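PDB 3SZH: Avidin/streptavidin from Shewanella denitrificans, which binds biotin with high affinity, as a bacterial member of the avidin family, here crystallised in its ligand-free form. Local coordinates for residues Val14-Ser19 and Gly113-Ser118; Thr78-Phe83 and Ile93-Gln98. One frame throughout, in Å; residues are numbered along the deposited sequence. Where two conformers were deposited one is given.

Both interactions belong to one closed antiparallel barrel, and their centres lie about 10 Å apart. Interaction 1 fastens the loop after the first strand to the last one, 111-119; interaction 2 pairs the two strands just before it, 73-85 and 92-101. Strand 111-119 is the common element: F117 O meets I93 N at 2.8 Å, and D115 O meets T95 OG1 at 2.8 Å. The D115 carboxylate, reached by N15 and Q16 in interaction 1, also accepts from W80 NE1 and, weakly, from W97 NE1, while F117 meets W80 edge-to-face. This cluster probably lies beside the biotin pocket, which avidins hold inside one end of the barrel.

Interaction 1 of 2, residues Val14-Ser19 and Gly113-Ser118; sequences VNQDGS and GQDVFS
The phenyl ring of F117 has the methylene of N15 over one face, offset toward the rim, a CH-pi contact with N15 CB 3.7 Å from the centroid of the F117 ring. W80 meets the same ring edge-to-face. The amide of N15 runs alongside F117, its plane turned 37° from that of the ring. With CG lodged between its own backbone N and carbonyl carbon (chi1 75°), N15 directs OD1 back into the loop: D17 N, 2.9 Å from N15 OD1, and S19 N, 3.0 Å from N15 OD1, reach it from opposite faces of the amide. The first bond makes an Asx turn, within the type I turn N15-G18. N15 ND2 faces the other way and makes a weak bond, 3.1 Å, to D115 OD2. An alanine here, keeping CB over F117 but lacking the amide, is likely to leave D17 N and S19 N without their shared acceptor and the turn freer to shift. Q16, bent at chi2, spans two residues of the strand. Its OE1 accepts from V116 N, 3.1 Å away, and its NE2 gives a straighter bond of 2.8 Å to D115 OD1, which it meets from above the carboxylate plane. Just before the turn, V14 and S118 form a hydrogen-bonded antiparallel pair, joining strand 11-14 to strand 111-119 and closing the barrel. Y36 of strand 31-37 packs on N15, S19 and F117, while strand 92-101 borders the other edge of 111-119.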
loop_
_atom_site.group_PDB
_atom_site.type_symbol
_atom_site.label_atom_id
_atom_site.label_comp_id
_atom_site.label_asym_id
_atom_site.label_seq_id
_atom_site.Cartn_x
_atom_site.Cartn_y
_atom_site.Cartn_z
ATOM N N VAL B 14 8.681 2.498 15.468
ATOM C CA VAL B 14 7.873 1.678 16.385
ATOM C C VAL B 14 6.567 2.392 16.698
ATOM O O VAL B 14 6.564 3.548 17.119
ATOM C CB VAL B 14 8.616 1.355 17.724
ATOM C CG1 VAL B 14 7.892 0.283 18.485
ATOM C CG2 VAL B 14 10.032 0.907 17.471
ATOM N N ASN B 15 5.445 1.719 16.525
ATOM C CA ASN B 15 4.146 2.342 16.776
ATOM C C ASN B 15 3.662 2.185 18.213
ATOM O O ASN B 15 4.341 1.661 19.092
ATOM C CB ASN B 15 3.082 1.886 15.741
ATOM C CG ASN B 15 2.576 0.470 15.974
ATOM O OD1 ASN B 15 2.823 -0.138 17.021
ATOM N ND2 ASN B 15 1.843 -0.061 14.998
ATOM N N GLN B 16 2.470 2.714 18.458
ATOM C CA GLN B 16 1.863 2.735 19.804
ATOM C C GLN B 16 1.499 1.350 20.381
ATOM O O GLN B 16 1.160 1.232 21.573
ATOM C CB GLN B 16 0.642 3.681 19.824
ATOM C CG GLN B 16 -0.607 3.138 19.124
ATOM C CD GLN B 16 -0.538 3.112 17.587
ATOM O OE1 GLN B 16 0.306 3.774 16.957
ATOM N NE2 GLN B 16 -1.471 2.383 16.989
ATOM N N ASP B 17 1.516 0.317 19.549
ATOM C CA ASP B 17 1.329 -1.055 19.992
ATOM C C ASP B 17 2.639 -1.755 20.313
ATOM O O ASP B 17 2.620 -2.888 20.807
ATOM C CB ASP B 17 0.628 -1.868 18.914
ATOM C CG ASP B 17 -0.752 -1.363 18.597
ATOM O OD1 ASP B 17 -1.450 -0.853 19.505
ATOM O OD2 ASP B 17 -1.160 -1.506 17.422
ATOM N N GLY B 18 3.767 -1.110 19.988
ATOM C CA GLY B 18 5.081 -1.752 20.105
ATOM C C GLY B 18 5.559 -2.461 18.846
ATOM O O GLY B 18 6.604 -3.111 18.874
ATOM N N SER B 19 4.819 -2.325 17.740
ATOM C CA SER B 19 5.182 -2.987 16.471
ATOM C C SER B 19 6.211 -2.179 15.728
ATOM O O SER B 19 6.156 -0.952 15.745
ATOM C CB SER B 19 3.936 -3.132 15.616
ATOM O OG SER B 19 2.954 -3.878 16.304
ATOM N N GLY B 113 -7.569 2.361 10.698
ATOM C CA GLY B 113 -7.116 2.999 11.917
ATOM C C GLY B 113 -5.930 3.901 11.697
ATOM O O GLY B 113 -5.523 4.156 10.555
ATOM N N GLN B 114 -5.402 4.408 12.806
ATOM C CA GLN B 114 -4.262 5.330 12.779
ATOM C C GLN B 114 -3.127 4.748 13.582
ATOM O O GLN B 114 -3.326 4.300 14.698
ATOM C CB GLN B 114 -4.577 6.753 13.324
ATOM C CG GLN B 114 -3.264 7.548 13.691
ATOM C CD GLN B 114 -3.063 8.966 13.061
ATOM O OE1 GLN B 114 -3.774 9.925 13.429
ATOM N NE2 GLN B 114 -2.017 9.115 12.190
ATOM N N ASP B 115 -1.925 4.757 13.005
ATOM C CA ASP B 115 -0.695 4.389 13.740
ATOM C C ASP B 115 0.280 5.539 13.660
ATOM O O ASP B 115 0.455 6.142 12.587
ATOM C CB ASP B 115 0.010 3.184 13.097
ATOM C CG ASP B 115 -0.619 1.846 13.406
ATOM O OD1 ASP B 115 -1.568 1.744 14.215
ATOM O OD2 ASP B 115 -0.139 0.875 12.792
ATOM N N VAL B 116 0.934 5.852 14.783
ATOM C CA VAL B 116 2.047 6.796 14.767
ATOM C C VAL B 116 3.285 6.024 15.156
ATOM O O VAL B 116 3.325 5.389 16.204
ATOM C CB VAL B 116 1.819 7.998 15.703
ATOM C CG1 VAL B 116 3.057 8.861 15.701
ATOM C CG2 VAL B 116 0.584 8.798 15.232
ATOM N N PHE B 117 4.260 6.007 14.248
ATOM C CA PHE B 117 5.515 5.295 14.453
ATOM C C PHE B 117 6.553 6.324 14.886
ATOM O O PHE B 117 6.611 7.438 14.351
ATOM C CB PHE B 117 5.964 4.600 13.154
ATOM C CG PHE B 117 5.097 3.470 12.713
ATOM C CD1 PHE B 117 3.920 3.709 12.004
ATOM C CD2 PHE B 117 5.471 2.162 12.987
ATOM C CE1 PHE B 117 3.129 2.647 11.582
ATOM C CE2 PHE B 117 4.685 1.087 12.559
ATOM C CZ PHE B 117 3.517 1.328 11.857
ATOM N N SER B 118 7.323 5.972 15.897
ATOM C CA SER B 118 8.385 6.816 16.429
ATOM C C SER B 118 9.723 6.149 16.163
ATOM O O SER B 118 9.804 4.923 16.132
ATOM C CB SER B 118 8.193 6.991 17.940
ATOM O OG SER B 118 6.974 7.657 18.236
HETATM O O HOH W 1 5.765 5.159 19.330
HETATM O O HOH W 2 -2.727 -0.450 15.476
#

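Interaction 2 of 2, residues Thr78-Phe83 and Ile93-Gln98; sequences TSWSGF and ISTLWQ
W80 lays one face of its indole against the CB of W97, which sits 3.8 Å from the centroid of the W80 five-membered ring, a CH-pi contact. The methyl of T78 lies over the same face, and T95 OG1 comes in the plane at the edge, 3.3 Å from W80 CD1. The hydroxyl itself bonds to D115 O, and W80 NE1 to D115 OD2. With CG set between its backbone N and carbonyl carbon (chi1 55°), W97 presents CB to W80 and turns its own indole off to one side, and the two five-membered rings meet obliquely, planes 59° apart. Between the strands G82 faces T95 with their CA atoms 4.0 Å apart; a CB on G82 would clash with S94 O and T95 CG2. Next to it, the ring of F83 covers the CB of S94, 4.2 Å from S94 CB to the F83 ring centroid. Six backbone bonds link the pairs S79-Q98, S81-L96 and F83-S94. The side chains of these pairs face outward, and S79, F83, L96 and Q98 pack on the second subunit, whereas W80 stacks on F63 inside. This antiparallel hairpin, with W80 and W97 on its inner face and F83 on the outer one, is characteristic of the eight-stranded avidin barrel, one end of whose interior takes up biotin in this family, so W80 and W97 probably border the pocket.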
loop_
_atom_site.group_PDB
_atom_site.type_symbol
_atom_site.label_atom_id
_atom_site.label_comp_id
_atom_site.label_asym_id
_atom_site.label_seq_id
_atom_site.Cartn_x
_atom_site.Cartn_y
_atom_site.Cartn_z
ATOM N N THR B 78 -2.321 -5.533 5.333
ATOM C CA THR B 78 -2.430 -4.169 5.846
ATOM C C THR B 78 -1.608 -3.226 4.996
ATOM O O THR B 78 -0.501 -3.565 4.572
ATOM C CB THR B 78 -1.961 -4.084 7.307
ATOM O OG1 THR B 78 -2.775 -4.962 8.079
ATOM C CG2 THR B 78 -2.093 -2.645 7.875
ATOM N N SER B 79 -2.173 -2.061 4.704
ATOM C CA SER B 79 -1.493 -1.013 3.962
ATOM C C SER B 79 -1.555 0.279 4.758
ATOM O O SER B 79 -2.616 0.674 5.230
ATOM C CB SER B 79 -2.163 -0.749 2.631
ATOM O OG SER B 79 -2.126 -1.909 1.844
ATOM N N TRP B 80 -0.428 0.944 4.899
ATOM C CA TRP B 80 -0.284 2.233 5.582
ATOM C C TRP B 80 0.049 3.300 4.553
ATOM O O TRP B 80 0.862 3.099 3.645
ATOM C CB TRP B 80 0.871 2.140 6.567
ATOM C CG TRP B 80 0.711 1.277 7.774
ATOM C CD1 TRP B 80 0.394 1.689 9.028
ATOM C CD2 TRP B 80 0.933 -0.140 7.869
ATOM N NE1 TRP B 80 0.428 0.651 9.916
ATOM C CE2 TRP B 80 0.737 -0.500 9.226
ATOM C CE3 TRP B 80 1.329 -1.137 6.954
ATOM C CZ2 TRP B 80 0.952 -1.801 9.694
ATOM C CZ3 TRP B 80 1.510 -2.438 7.420
ATOM C CH2 TRP B 80 1.332 -2.752 8.775
ATOM N N SER B 81 -0.542 4.478 4.754
ATOM C CA SER B 81 -0.196 5.688 4.017
ATOM C C SER B 81 0.137 6.749 5.043
ATOM O O SER B 81 -0.619 6.938 5.998
ATOM C CB SER B 81 -1.378 6.202 3.199
ATOM O OG SER B 81 -1.775 5.260 2.216
ATOM N N GLY B 82 1.247 7.445 4.884
ATOM C CA GLY B 82 1.595 8.425 5.888
ATOM C C GLY B 82 2.727 9.323 5.484
ATOM O O GLY B 82 3.125 9.415 4.325
ATOM N N PHE B 83 3.204 10.067 6.467
ATOM C CA PHE B 83 4.202 11.098 6.214
ATOM C C PHE B 83 5.125 11.258 7.406
ATOM O O PHE B 83 4.751 11.037 8.561
ATOM C CB PHE B 83 3.529 12.432 5.861
ATOM C CG PHE B 83 2.559 12.904 6.898
ATOM C CD1 PHE B 83 1.219 12.544 6.817
ATOM C CD2 PHE B 83 2.990 13.686 7.977
ATOM C CE1 PHE B 83 0.316 12.952 7.792
ATOM C CE2 PHE B 83 2.101 14.090 8.938
ATOM C CZ PHE B 83 0.771 13.728 8.852
ATOM N N ILE B 93 6.600 8.809 11.904
ATOM C CA ILE B 93 5.797 8.627 10.703
ATOM C C ILE B 93 4.345 8.502 11.150
ATOM O O ILE B 93 3.995 7.590 11.895
ATOM C CB ILE B 93 6.202 7.362 9.898
ATOM C CG1 ILE B 93 7.703 7.356 9.563
ATOM C CG2 ILE B 93 5.386 7.275 8.604
ATOM C CD1 ILE B 93 8.194 6.045 8.925
ATOM N N SER B 94 3.529 9.461 10.731
ATOM C CA SER B 94 2.122 9.460 11.072
ATOM C C SER B 94 1.371 8.824 9.915
ATOM O O SER B 94 1.519 9.267 8.773
ATOM C CB SER B 94 1.665 10.891 11.308
ATOM O OG SER B 94 0.305 10.901 11.630
ATOM N N THR B 95 0.548 7.819 10.222
ATOM C CA THR B 95 -0.083 6.997 9.192
ATOM C C THR B 95 -1.563 6.771 9.435
ATOM O O THR B 95 -2.052 6.800 10.567
ATOM C CB THR B 95 0.572 5.589 9.056
ATOM O OG1 THR B 95 0.227 4.786 10.182
ATOM C CG2 THR B 95 2.079 5.661 8.912
ATOM N N LEU B 96 -2.252 6.442 8.345
ATOM C CA LEU B 96 -3.574 5.852 8.367
ATOM C C LEU B 96 -3.455 4.515 7.646
ATOM O O LEU B 96 -2.869 4.454 6.558
ATOM C CB LEU B 96 -4.571 6.735 7.630
ATOM C CG LEU B 96 -4.762 8.133 8.204
ATOM C CD1 LEU B 96 -5.764 8.912 7.354
ATOM C CD2 LEU B 96 -5.199 8.086 9.671
ATOM N N TRP B 97 -4.007 3.459 8.233
ATOM C CA TRP B 97 -3.922 2.134 7.631
ATOM C C TRP B 97 -5.292 1.581 7.300
ATOM O O TRP B 97 -6.325 1.992 7.851
ATOM C CB TRP B 97 -3.149 1.163 8.531
ATOM C CG TRP B 97 -3.651 1.029 9.942
ATOM C CD1 TRP B 97 -3.154 1.654 11.048
ATOM C CD2 TRP B 97 -4.741 0.202 10.408
ATOM N NE1 TRP B 97 -3.847 1.266 12.174
ATOM C CE2 TRP B 97 -4.820 0.373 11.813
ATOM C CE3 TRP B 97 -5.626 -0.694 9.784
ATOM C CZ2 TRP B 97 -5.768 -0.286 12.599
ATOM C CZ3 TRP B 97 -6.562 -1.347 10.567
ATOM C CH2 TRP B 97 -6.637 -1.125 11.963
ATOM N N GLN B 98 -5.257 0.626 6.384
ATOM C CA GLN B 98 -6.420 -0.161 5.974
ATOM C C GLN B 98 -6.007 -1.619 5.990
ATOM O O GLN B 98 -4.926 -1.983 5.492
ATOM C CB GLN B 98 -6.877 0.244 4.576
ATOM C CG GLN B 98 -7.235 1.740 4.440
ATOM C CD GLN B 98 -7.807 2.069 3.080
ATOM O OE1 GLN B 98 -7.274 1.680 2.032
ATOM N NE2 GLN B 98 -8.904 2.776 3.083
HETATM O O HOH W 3 -4.384 -3.375 2.495
#